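Local coordinates for protein beta subunit of photoactivated adenylyl cyclase (PDB 5MBD) that probably converts ATP to cyclic AMP in response to blue light, which its flavin-binding BLUF domain senses, at residues L43-G48 with N100-S105. Sequence-based numbering, arbitrary orientation.
Sequences LLYLQG and NLNENS
In the parallel pair of strands 40-46 and 97-100 of the BLUF sheet, at the Y45-N100 bridge, L101 N donates a hydrogen bond to Y45 O (3.2 Å), and the polypeptide beyond N100 turns into the 3-10 segment 101-103. On one face the Y45 ring and the N100 amide lie side by side, their planes 70° apart, with N100 OD1 at the ring edge, 3.4 Å from Y45 CD2. On the opposite face of the strand L44 CD2 meets L101 CD1 at 3.5 Å and L46 CD1 lies 4.0 Å from L101 CB; L46 also touches helix 110-129, the long helix leading from the BLUF domain toward the cyclase domain, and L44 packs on L115 of the second subunit. With CG anti to its carbonyl carbon (chi1 -76°), N102 turns its amide toward the backbone of Q47. There its OD1 accepts a hydrogen bond from Q47 N at 3.2 Å, the donor tilted 15° from the carbonyl plane, and a weak one from Q47 NE2, while ND2 comes obliquely to within 3.3 Å of Y45 CE2. An alanine at N102 would remove this acceptor, and Q47 N would probably lose its mate and the turn at Q47 become freer to move. Earlier on the same strand, L43 touches the bound flavin mononucleotide.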
loop_
_atom_site.group_PDB
_atom_site.type_symbol
_atom_site.label_atom_id
_atom_site.label_comp_id
_atom_site.label_asym_id
_atom_site.label_seq_id
_atom_site.Cartn_x
_atom_site.Cartn_y
_atom_site.Cartn_z
ATOM N N LEU A 43 4.069 -25.040 -18.877
ATOM C CA LEU A 43 2.967 -24.909 -17.933
ATOM C C LEU A 43 3.291 -25.701 -16.674
ATOM O O LEU A 43 3.718 -26.859 -16.752
ATOM C CB LEU A 43 1.644 -25.387 -18.533
ATOM C CG LEU A 43 0.486 -25.378 -17.531
ATOM C CD1 LEU A 43 0.089 -23.955 -17.153
ATOM C CD2 LEU A 43 -0.707 -26.153 -18.064
ATOM N N LEU A 44 3.076 -25.074 -15.519
ATOM C CA LEU A 44 3.452 -25.636 -14.233
ATOM C C LEU A 44 2.307 -25.449 -13.247
ATOM O O LEU A 44 1.728 -24.362 -13.150
ATOM C CB LEU A 44 4.746 -24.980 -13.715
ATOM C CG LEU A 44 5.503 -25.624 -12.546
ATOM C CD1 LEU A 44 6.993 -25.292 -12.588
ATOM C CD2 LEU A 44 4.919 -25.192 -11.214
ATOM N N TYR A 45 1.986 -26.518 -12.520
ATOM C CA TYR A 45 0.891 -26.525 -11.561
ATOM C C TYR A 45 1.413 -26.894 -10.184
ATOM O O TYR A 45 2.171 -27.858 -10.041
ATOM C CB TYR A 45 -0.211 -27.507 -11.963
ATOM C CG TYR A 45 -1.218 -27.682 -10.856
ATOM C CD1 TYR A 45 -2.083 -26.650 -10.519
ATOM C CD2 TYR A 45 -1.283 -28.862 -10.123
ATOM C CE1 TYR A 45 -2.995 -26.789 -9.500
ATOM C CE2 TYR A 45 -2.197 -29.012 -9.098
ATOM C CZ TYR A 45 -3.050 -27.971 -8.791
ATOM O OH TYR A 45 -3.963 -28.109 -7.773
ATOM N N LEU A 46 0.979 -26.144 -9.173
ATOM C CA LEU A 46 1.459 -26.364 -7.813
ATOM C C LEU A 46 0.493 -25.723 -6.830
ATOM O O LEU A 46 0.367 -24.493 -6.794
ATOM C CB LEU A 46 2.869 -25.804 -7.640
ATOM C CG LEU A 46 3.414 -25.909 -6.213
ATOM C CD1 LEU A 46 3.555 -27.365 -5.791
ATOM C CD2 LEU A 46 4.731 -25.162 -6.057
ATOM N N GLN A 47 -0.195 -26.567 -6.059
ATOM C CA GLN A 47 -0.995 -26.161 -4.901
ATOM C C GLN A 47 -2.070 -25.140 -5.281
ATOM O O GLN A 47 -2.143 -24.025 -4.752
ATOM C CB GLN A 47 -0.083 -25.662 -3.778
ATOM C CG GLN A 47 0.720 -26.806 -3.158
ATOM C CD GLN A 47 -0.168 -27.859 -2.521
ATOM O OE1 GLN A 47 -0.521 -27.760 -1.346
ATOM N NE2 GLN A 47 -0.542 -28.869 -3.296
ATOM N N GLY A 48 -2.938 -25.561 -6.201
ATOM C CA GLY A 48 -3.964 -24.691 -6.730
ATOM C C GLY A 48 -3.446 -23.456 -7.427
ATOM O O GLY A 48 -4.187 -22.481 -7.562
ATOM N N ASN A 100 3.530 -31.228 -13.318
ATOM C CA ASN A 100 2.718 -31.250 -12.101
ATOM C C ASN A 100 3.667 -31.488 -10.933
ATOM O O ASN A 100 4.006 -32.636 -10.624
ATOM C CB ASN A 100 1.639 -32.331 -12.169
ATOM C CG ASN A 100 0.642 -32.246 -11.019
ATOM O OD1 ASN A 100 0.855 -31.524 -10.044
ATOM N ND2 ASN A 100 -0.454 -32.988 -11.131
ATOM N N LEU A 101 4.100 -30.399 -10.291
ATOM C CA LEU A 101 5.008 -30.516 -9.157
ATOM C C LEU A 101 4.354 -31.178 -7.950
ATOM O O LEU A 101 5.070 -31.693 -7.083
ATOM C CB LEU A 101 5.552 -29.136 -8.782
ATOM C CG LEU A 101 6.593 -28.537 -9.730
ATOM C CD1 LEU A 101 7.037 -27.172 -9.234
ATOM C CD2 LEU A 101 7.788 -29.475 -9.869
ATOM N N ASN A 102 3.020 -31.180 -7.879
ATOM C CA ASN A 102 2.341 -31.924 -6.822
ATOM C C ASN A 102 2.720 -33.399 -6.859
ATOM O O ASN A 102 2.882 -34.032 -5.808
ATOM C CB ASN A 102 0.823 -31.765 -6.946
ATOM C CG ASN A 102 0.322 -30.411 -6.460
ATOM O OD1 ASN A 102 1.104 -29.490 -6.225
ATOM N ND2 ASN A 102 -0.992 -30.286 -6.316
ATOM N N GLU A 103 2.879 -33.961 -8.056
ATOM C CA GLU A 103 3.193 -35.377 -8.207
ATOM C C GLU A 103 4.689 -35.671 -8.231
ATOM O O GLU A 103 5.074 -36.822 -8.462
ATOM C CB GLU A 103 2.538 -35.937 -9.477
ATOM C CG GLU A 103 1.026 -36.071 -9.386
ATOM C CD GLU A 103 0.576 -36.834 -8.153
ATOM O OE1 GLU A 103 1.293 -37.764 -7.721
ATOM O OE2 GLU A 103 -0.495 -36.495 -7.608
ATOM N N ASN A 104 5.535 -34.670 -7.998
ATOM C CA ASN A 104 6.976 -34.868 -7.889
ATOM C C ASN A 104 7.329 -35.212 -6.445
ATOM O O ASN A 104 7.041 -34.435 -5.528
ATOM C CB ASN A 104 7.730 -33.620 -8.350
ATOM C CG ASN A 104 9.246 -33.783 -8.293
ATOM O OD1 ASN A 104 9.824 -34.041 -7.235
ATOM N ND2 ASN A 104 9.896 -33.619 -9.439
ATOM N N SER A 105 7.961 -36.367 -6.253
ATOM C CA SER A 105 8.344 -36.852 -4.935
ATOM C C SER A 105 9.846 -36.805 -4.702
ATOM O O SER A 105 10.304 -37.194 -3.620
ATOM C CB SER A 105 7.842 -38.288 -4.740
ATOM O OG SER A 105 6.551 -38.459 -5.299
#